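Local coordinates for protein Cog5 (PDB 4U6U) that probably takes part in tethering transport vesicles at Golgi membranes as a subunit of the conserved oligomeric Golgi complex, where it pairs with Cog7, at residues Leu106-Asp117 with Arg130-Leu141; Ser45-Glu53 with Cys64-Leu75. The protein carries 7 engineered substitutions. One frame throughout, in Å; residues are numbered along the deposited sequence.

Contact 1: Leu106-Asp117 with Arg130-Leu141; sequences LLRYLSTNLTRD and RIVTLIKALYTL
Leu110 and Leu138 interlock at the middle of an antiparallel helix pair, each a knob in a hole of the other helix, in the all-helical C-terminal family region of Cog5. The axes of the two segments run 146° apart and approach to 9.9 Å. Leu110 fits among Leu134, Ala137, Leu138 and Leu141; Leu138 in turn enters the gap between Leu107, Leu110, Ser111 and Leu114. With its CG swung anti to the backbone N (chi1 -171°), Leu138 holds CD1 3.9 Å from Leu110 CB and brings CD2 to 4.1 Å from Leu114 CD2. At one end of the seam, Leu141 CD1 meets Leu106 CD1 and Leu141 CD2 meets Leu107 CD2, each at 3.5 Å. Farther along, Leu114 and Leu134 slide past one another in opposite directions, Leu114 CD1 lying 3.6 Å from Leu134 CB. The packing is looser at the partly exposed Ala137, whose CB stays 4.4 Å from Leu110 CD1. The far end is polar. Two acceptors lie at the Arg130 guanidinium edge, in its plane: NH2 makes a weak bond to Asn113 OD1, whereas Arg130 NE points almost straight (169°) at Asp117 OD2, 2.9 Å away, in a salt bridge. A leucine in place of Arg130 would probably leave OD2 without its charged mate and Asn113 without a weak donor. The other carboxylate oxygen, Asp117 OD1, is salt-bridged to Lys123 NZ.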
# COMPACT_ATOMS: atom_id res chain seq x y z
N LEU B 106 7.86 5.93 4.70
CA LEU B 106 6.51 6.46 4.55
C LEU B 106 5.49 5.47 5.07
O LEU B 106 4.51 5.85 5.72
CB LEU B 106 6.22 6.79 3.08
CG LEU B 106 5.23 7.89 2.72
CD1 LEU B 106 3.80 7.48 2.97
CD2 LEU B 106 5.54 9.17 3.48
N LEU B 107 5.71 4.20 4.74
CA LEU B 107 4.87 3.09 5.19
C LEU B 107 4.82 3.03 6.71
O LEU B 107 3.76 2.89 7.33
CB LEU B 107 5.42 1.76 4.64
CG LEU B 107 4.86 1.11 3.38
CD1 LEU B 107 3.39 0.85 3.54
CD2 LEU B 107 5.11 1.97 2.17
N ARG B 108 6.01 3.15 7.31
CA ARG B 108 6.14 3.14 8.75
C ARG B 108 5.28 4.29 9.25
O ARG B 108 4.39 4.09 10.08
CB ARG B 108 7.61 3.31 9.15
CG ARG B 108 8.00 2.85 10.55
CD ARG B 108 9.46 3.19 10.87
NE ARG B 108 10.37 2.94 9.75
CZ ARG B 108 11.03 3.90 9.09
NH1 ARG B 108 10.89 5.17 9.43
NH2 ARG B 108 11.83 3.58 8.07
N TYR B 109 5.48 5.48 8.67
CA TYR B 109 4.73 6.66 9.09
C TYR B 109 3.22 6.45 9.04
O TYR B 109 2.51 6.86 9.96
CB TYR B 109 5.07 7.88 8.23
CG TYR B 109 4.22 9.07 8.61
CD1 TYR B 109 4.55 9.84 9.71
CD2 TYR B 109 3.06 9.40 7.90
CE1 TYR B 109 3.78 10.92 10.09
CE2 TYR B 109 2.28 10.47 8.28
CZ TYR B 109 2.64 11.24 9.37
OH TYR B 109 1.88 12.32 9.77
N LEU B 110 2.74 5.83 7.97
CA LEU B 110 1.30 5.70 7.78
C LEU B 110 0.69 4.67 8.72
O LEU B 110 -0.32 4.94 9.37
CB LEU B 110 0.95 5.32 6.34
CG LEU B 110 1.16 6.39 5.26
CD1 LEU B 110 0.77 5.84 3.88
CD2 LEU B 110 0.41 7.67 5.59
N SER B 111 1.30 3.49 8.77
CA SER B 111 0.76 2.38 9.55
C SER B 111 0.79 2.67 11.05
O SER B 111 -0.14 2.32 11.77
CB SER B 111 1.52 1.09 9.25
OG SER B 111 2.88 1.19 9.63
N THR B 112 1.85 3.30 11.53
CA THR B 112 1.93 3.62 12.95
C THR B 112 0.98 4.76 13.28
O THR B 112 0.45 4.82 14.38
CB THR B 112 3.37 3.99 13.40
OG1 THR B 112 3.73 5.26 12.87
CG2 THR B 112 4.39 2.92 12.97
N ASN B 113 0.75 5.67 12.35
CA ASN B 113 -0.20 6.74 12.61
C ASN B 113 -1.65 6.25 12.55
O ASN B 113 -2.52 6.77 13.24
CB ASN B 113 0.00 7.91 11.64
CG ASN B 113 0.37 9.20 12.34
OD1 ASN B 113 -0.51 9.97 12.74
ND2 ASN B 113 1.67 9.44 12.51
N LEU B 114 -1.91 5.26 11.70
CA LEU B 114 -3.24 4.68 11.58
C LEU B 114 -3.54 3.76 12.76
O LEU B 114 -4.66 3.75 13.30
CB LEU B 114 -3.39 3.92 10.26
CG LEU B 114 -4.69 3.15 10.07
CD1 LEU B 114 -5.89 4.09 10.07
CD2 LEU B 114 -4.66 2.32 8.79
N THR B 115 -2.56 2.95 13.15
CA THR B 115 -2.76 2.04 14.27
C THR B 115 -3.07 2.85 15.53
O THR B 115 -4.07 2.60 16.21
CB THR B 115 -1.50 1.12 14.52
OG1 THR B 115 -0.29 1.88 14.47
CG2 THR B 115 -1.39 0.01 13.49
N ARG B 116 -2.25 3.86 15.79
CA ARG B 116 -2.40 4.75 16.93
C ARG B 116 -3.73 5.47 16.94
O ARG B 116 -4.36 5.63 17.98
CB ARG B 116 -1.22 5.72 16.97
CG ARG B 116 -1.19 6.69 18.12
CD ARG B 116 0.20 7.28 18.18
NE ARG B 116 0.50 8.15 17.05
CZ ARG B 116 1.71 8.23 16.50
NH1 ARG B 116 2.71 7.48 16.98
NH2 ARG B 116 1.92 9.04 15.47
N ASP B 117 -4.17 5.90 15.76
CA ASP B 117 -5.42 6.63 15.66
C ASP B 117 -6.62 5.69 15.81
O ASP B 117 -7.74 6.12 16.05
CB ASP B 117 -5.47 7.42 14.34
CG ASP B 117 -4.67 8.72 14.41
OD1 ASP B 117 -4.02 8.99 15.45
OD2 ASP B 117 -4.69 9.49 13.41
N ARG B 130 -10.36 11.70 9.24
CA ARG B 130 -8.90 11.54 9.28
C ARG B 130 -8.48 10.11 8.98
O ARG B 130 -7.62 9.87 8.14
CB ARG B 130 -8.35 11.96 10.65
CG ARG B 130 -6.89 11.56 10.84
CD ARG B 130 -6.11 12.53 11.72
NE ARG B 130 -4.76 12.05 11.98
CZ ARG B 130 -3.64 12.74 11.75
NH1 ARG B 130 -3.70 13.97 11.24
NH2 ARG B 130 -2.47 12.19 12.03
N ILE B 131 -9.13 9.16 9.65
CA ILE B 131 -8.84 7.73 9.51
C ILE B 131 -9.14 7.20 8.11
O ILE B 131 -8.37 6.39 7.59
CB ILE B 131 -9.62 6.91 10.57
CG1 ILE B 131 -9.03 7.17 11.95
CG2 ILE B 131 -9.58 5.42 10.26
CD1 ILE B 131 -9.78 6.54 13.07
N VAL B 132 -10.25 7.64 7.52
CA VAL B 132 -10.57 7.26 6.15
C VAL B 132 -9.43 7.65 5.22
O VAL B 132 -9.05 6.87 4.33
CB VAL B 132 -11.89 7.90 5.66
CG1 VAL B 132 -12.06 7.70 4.16
CG2 VAL B 132 -13.07 7.28 6.38
N THR B 133 -8.84 8.82 5.45
CA THR B 133 -7.74 9.29 4.62
C THR B 133 -6.54 8.35 4.76
O THR B 133 -5.91 7.99 3.77
CB THR B 133 -7.31 10.75 4.98
OG1 THR B 133 -8.47 11.60 5.06
CG2 THR B 133 -6.34 11.32 3.94
N LEU B 134 -6.25 7.94 6.00
CA LEU B 134 -5.17 6.99 6.26
C LEU B 134 -5.40 5.65 5.55
O LEU B 134 -4.48 5.10 4.95
CB LEU B 134 -5.02 6.77 7.76
CG LEU B 134 -4.09 7.71 8.54
CD1 LEU B 134 -2.95 8.18 7.64
CD2 LEU B 134 -4.84 8.89 9.15
N ILE B 135 -6.63 5.14 5.61
CA ILE B 135 -6.95 3.86 4.96
C ILE B 135 -6.70 3.92 3.46
O ILE B 135 -5.96 3.10 2.92
CB ILE B 135 -8.42 3.44 5.19
CG1 ILE B 135 -8.65 3.08 6.67
CG2 ILE B 135 -8.78 2.23 4.31
CD1 ILE B 135 -10.04 2.58 6.98
N LYS B 136 -7.31 4.91 2.80
CA LYS B 136 -7.20 5.06 1.35
C LYS B 136 -5.72 5.21 0.97
O LYS B 136 -5.22 4.53 0.06
CB LYS B 136 -8.02 6.27 0.84
CG LYS B 136 -9.54 6.14 1.04
CD LYS B 136 -10.35 7.04 0.11
CE LYS B 136 -11.86 6.85 0.33
NZ LYS B 136 -12.71 7.54 -0.68
N ALA B 137 -5.03 6.06 1.72
CA ALA B 137 -3.63 6.37 1.45
C ALA B 137 -2.77 5.11 1.47
O ALA B 137 -2.11 4.77 0.48
CB ALA B 137 -3.12 7.38 2.47
N LEU B 138 -2.83 4.40 2.60
CA LEU B 138 -2.02 3.22 2.82
C LEU B 138 -2.30 2.11 1.79
O LEU B 138 -1.37 1.46 1.32
CB LEU B 138 -2.24 2.70 4.24
CG LEU B 138 -1.33 1.59 4.77
CD1 LEU B 138 0.13 1.94 4.54
CD2 LEU B 138 -1.61 1.37 6.24
N TYR B 139 -3.58 1.92 1.44
CA TYR B 139 -3.96 0.93 0.43
C TYR B 139 -3.32 1.23 -0.92
O TYR B 139 -2.82 0.32 -1.59
CB TYR B 139 -5.48 0.86 0.26
CG TYR B 139 -5.95 -0.19 -0.75
CD1 TYR B 139 -6.00 -1.54 -0.41
CD2 TYR B 139 -6.36 0.17 -2.03
CE1 TYR B 139 -6.43 -2.50 -1.32
CE2 TYR B 139 -6.80 -0.78 -2.94
CZ TYR B 139 -6.83 -2.11 -2.58
OH TYR B 139 -7.26 -3.07 -3.48
N THR B 140 -3.36 2.49 -1.31
CA THR B 140 -2.80 2.90 -2.59
C THR B 140 -1.29 2.62 -2.68
O THR B 140 -0.82 2.09 -3.70
CB THR B 140 -3.05 4.38 -2.84
OG1 THR B 140 -4.47 4.60 -2.98
CG2 THR B 140 -2.35 4.81 -4.11
N LEU B 141 -0.57 2.94 -1.61
CA LEU B 141 0.88 2.75 -1.56
C LEU B 141 1.27 1.29 -1.63
O LEU B 141 2.14 0.90 -2.42
CB LEU B 141 1.45 3.36 -0.27
CG LEU B 141 2.79 4.09 -0.39
CD1 LEU B 141 3.16 4.70 0.95
CD2 LEU B 141 3.90 3.18 -0.88

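Contact 2: Ser45-Glu53 with Cys64-Leu75; sequences SQLQMMPLE and CGLKIAALHSQL
The backbone N of Met50 donates to Leu47 O over 3.0 Å, closing a type I turn from Leu47 to Met50; both of these residues press their side chains on helix 61-81. From this turn the chain runs on as a loop along that helix, and Ile68 is the residue it meets most often. The longer branch of Ile68 lies against Met50 and Leu52, with CG1 3.9 Å from Met50 CB and CD1 4.0 Å from Leu52 CD1, and the CG2 branch meets Leu47 CD2 at 4.2 Å. On its own helix, the same CG2 touches the edge of the His72 ring, whose NE2 is hydrogen-bonded to Asn102 OD1 on helix 92-118. A bend at the last torsion of Met50 (chi3 -60°) turns the methyl onto Leu71, with CE 3.7 Å from Leu71 CG, while SD lies near Lys67 CB, the Met50 and Lys67 side chains crossing at about a right angle. Leu71 also lies alongside Leu47, the two side chains sliding past each other. At the opposite end of the loop segment, Leu52 CD1 rests 3.7 Å from Cys64 SG and close to the backbone of Gly65. Near the turn, Ser45 OG is hydrogen-bonded to Lys40 NZ of the Cog7 chain. The whole is a helix-loop-helix connection, with Met50 and Leu52 of the connecting loop laid against the second helix, within an all-helical subunit of a tethering complex.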
# COMPACT_ATOMS: atom_id res chain seq x y z
N SER B 45 14.69 13.31 -7.75
CA SER B 45 15.21 14.55 -7.20
C SER B 45 14.14 15.22 -6.35
O SER B 45 14.38 15.56 -5.20
CB SER B 45 15.67 15.47 -8.32
OG SER B 45 16.76 14.90 -9.03
N GLN B 46 12.94 15.36 -6.93
CA GLN B 46 11.79 15.99 -6.27
C GLN B 46 11.35 15.21 -5.03
O GLN B 46 10.75 15.78 -4.11
CB GLN B 46 10.62 16.11 -7.24
CG GLN B 46 9.64 17.22 -6.92
CD GLN B 46 10.05 18.56 -7.54
OE1 GLN B 46 10.69 18.62 -8.60
NE2 GLN B 46 9.67 19.65 -6.88
N LEU B 47 11.64 13.92 -5.03
CA LEU B 47 11.31 13.03 -3.91
C LEU B 47 12.20 13.35 -2.72
O LEU B 47 11.70 13.58 -1.62
CB LEU B 47 11.50 11.56 -4.30
CG LEU B 47 10.46 10.55 -3.84
CD1 LEU B 47 11.16 9.27 -3.38
CD2 LEU B 47 9.59 11.11 -2.74
N GLN B 48 13.50 13.33 -2.95
CA GLN B 48 14.47 13.61 -1.89
C GLN B 48 14.40 15.05 -1.40
O GLN B 48 15.08 15.40 -0.44
CB GLN B 48 15.89 13.35 -2.40
CG GLN B 48 16.22 11.92 -2.71
CD GLN B 48 17.60 11.80 -3.29
OE1 GLN B 48 17.92 12.45 -4.30
NE2 GLN B 48 18.46 11.01 -2.65
N MET B 49 13.55 15.85 -2.02
CA MET B 49 13.42 17.26 -1.65
C MET B 49 12.23 17.46 -0.71
O MET B 49 11.94 18.58 -0.29
CB MET B 49 13.28 18.12 -2.91
CG MET B 49 13.85 19.52 -2.80
SD MET B 49 14.13 20.27 -4.43
CE MET B 49 12.54 20.01 -5.20
N MET B 50 11.56 16.35 -0.39
CA MET B 50 10.45 16.34 0.57
C MET B 50 10.80 15.48 1.78
O MET B 50 10.67 14.25 1.73
CB MET B 50 9.18 15.82 -0.09
CG MET B 50 8.49 16.86 -0.95
SD MET B 50 7.09 16.17 -1.84
CE MET B 50 7.91 14.90 -2.79
N PRO B 51 11.23 16.14 2.87
CA PRO B 51 11.56 15.46 4.12
C PRO B 51 10.26 15.21 4.85
O PRO B 51 9.20 15.63 4.38
CB PRO B 51 12.45 16.47 4.86
CG PRO B 51 12.31 17.79 4.08
CD PRO B 51 11.26 17.60 3.03
N LEU B 52 10.31 14.53 5.99
CA LEU B 52 9.06 14.33 6.68
C LEU B 52 9.08 14.92 8.09
O LEU B 52 9.80 15.87 8.40
CB LEU B 52 8.74 12.83 6.69
CG LEU B 52 7.28 12.34 6.72
CD1 LEU B 52 6.42 13.13 5.74
CD2 LEU B 52 7.23 10.85 6.41
N GLU B 53 8.25 14.33 8.92
CA GLU B 53 8.22 14.55 10.34
C GLU B 53 7.63 13.21 10.76
O GLU B 53 6.45 12.95 10.54
CB GLU B 53 7.36 15.78 10.70
CG GLU B 53 7.46 16.32 12.13
CD GLU B 53 8.54 17.35 12.35
OE1 GLU B 53 8.70 17.79 13.52
OE2 GLU B 53 9.20 17.74 11.36
N CYS B 64 2.17 16.69 4.55
CA CYS B 64 3.43 16.42 3.86
C CYS B 64 3.50 14.97 3.41
O CYS B 64 4.01 14.67 2.34
CB CYS B 64 4.64 16.74 4.75
SG CYS B 64 6.23 16.37 3.94
N GLY B 65 3.01 14.08 4.25
CA GLY B 65 3.04 12.66 3.94
C GLY B 65 2.21 12.29 2.73
O GLY B 65 2.58 11.41 1.96
N LEU B 66 1.09 12.98 2.54
CA LEU B 66 0.24 12.71 1.39
C LEU B 66 0.93 13.08 0.07
O LEU B 66 0.74 12.41 -0.95
CB LEU B 66 -1.09 13.46 1.53
CG LEU B 66 -2.27 12.62 2.03
CD1 LEU B 66 -1.81 11.32 2.65
CD2 LEU B 66 -3.07 13.43 3.02
N LYS B 67 1.70 14.16 0.10
CA LYS B 67 2.42 14.59 -1.09
C LYS B 67 3.49 13.54 -1.44
O LYS B 67 3.63 13.18 -2.61
CB LYS B 67 3.05 15.98 -0.89
CG LYS B 67 2.03 17.13 -0.84
CD LYS B 67 2.72 18.49 -0.76
CE LYS B 67 1.70 19.64 -0.77
NZ LYS B 67 2.33 21.00 -0.73
N ILE B 68 4.23 13.05 -0.45
CA ILE B 68 5.22 12.00 -0.71
C ILE B 68 4.54 10.74 -1.28
O ILE B 68 5.09 10.08 -2.17
CB ILE B 68 6.04 11.63 0.54
CG1 ILE B 68 6.99 12.78 0.88
CG2 ILE B 68 6.85 10.36 0.30
CD1 ILE B 68 7.92 12.46 2.04
N ALA B 69 3.36 10.42 -0.77
CA ALA B 69 2.62 9.25 -1.26
C ALA B 69 2.25 9.41 -2.72
O ALA B 69 2.44 8.49 -3.52
CB ALA B 69 1.38 9.02 -0.43
N ALA B 70 1.73 10.59 -3.06
CA ALA B 70 1.34 10.92 -4.43
C ALA B 70 2.53 10.80 -5.40
O ALA B 70 2.38 10.34 -6.54
CB ALA B 70 0.75 12.29 -4.49
N LEU B 71 3.69 11.24 -4.93
CA LEU B 71 4.93 11.11 -5.69
C LEU B 71 5.20 9.63 -5.98
O LEU B 71 5.63 9.27 -7.06
CB LEU B 71 6.10 11.72 -4.92
CG LEU B 71 7.01 12.73 -5.62
CD1 LEU B 71 7.65 12.17 -6.88
CD2 LEU B 71 6.23 13.98 -5.95
N HIS B 72 4.95 8.77 -5.00
CA HIS B 72 5.15 7.35 -5.23
C HIS B 72 4.17 6.81 -6.25
O HIS B 72 4.48 5.87 -6.98
CB HIS B 72 5.04 6.57 -3.92
CG HIS B 72 6.32 6.53 -3.17
ND1 HIS B 72 7.31 5.61 -3.44
CD2 HIS B 72 6.80 7.32 -2.18
CE1 HIS B 72 8.33 5.82 -2.64
NE2 HIS B 72 8.05 6.85 -1.86
N SER B 73 2.99 7.41 -6.31
CA SER B 73 2.01 7.00 -7.30
C SER B 73 2.54 7.30 -8.68
O SER B 73 2.46 6.47 -9.58
CB SER B 73 0.68 7.70 -7.07
OG SER B 73 -0.14 6.93 -6.21
N GLN B 74 3.10 8.49 -8.82
CA GLN B 74 3.66 8.94 -10.09
C GLN B 74 4.78 8.03 -10.53
O GLN B 74 4.86 7.63 -11.69
CB GLN B 74 4.15 10.38 -9.98
CG GLN B 74 3.06 11.34 -9.53
CD GLN B 74 1.78 11.22 -10.34
OE1 GLN B 74 1.70 11.65 -11.49
NE2 GLN B 74 0.76 10.61 -9.73
N LEU B 75 5.67 7.71 -9.60
CA LEU B 75 6.77 6.80 -9.86
C LEU B 75 6.26 5.49 -10.48
O LEU B 75 6.75 5.07 -11.53
CB LEU B 75 7.54 6.52 -8.57
CG LEU B 75 8.82 7.30 -8.24
CD1 LEU B 75 9.48 7.81 -9.51
CD2 LEU B 75 8.61 8.43 -7.22

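Overall arrangement
Both segments of contact 2 precede those of contact 1 in the chain, and the centres of the two contacts lie 15 Å apart. They are joined directly through Leu106, whose CD2 is 3.6 Å from Ile68 CG2 and 3.8 Å from Leu52 CD2, so the apolar seam of contact 1 continues into that of contact 2. Tyr109 CE1 packs 3.4 Å from Glu53 O, and Thr140 CG2 meets Ser73 OG at 3.7 Å. Helix 61-81 thus touches both helices of contact 1. Contact 1 is the more central, about 8 Å from the centre of the chain against about 21 Å for contact 2, which alone of the two reaches Cog7.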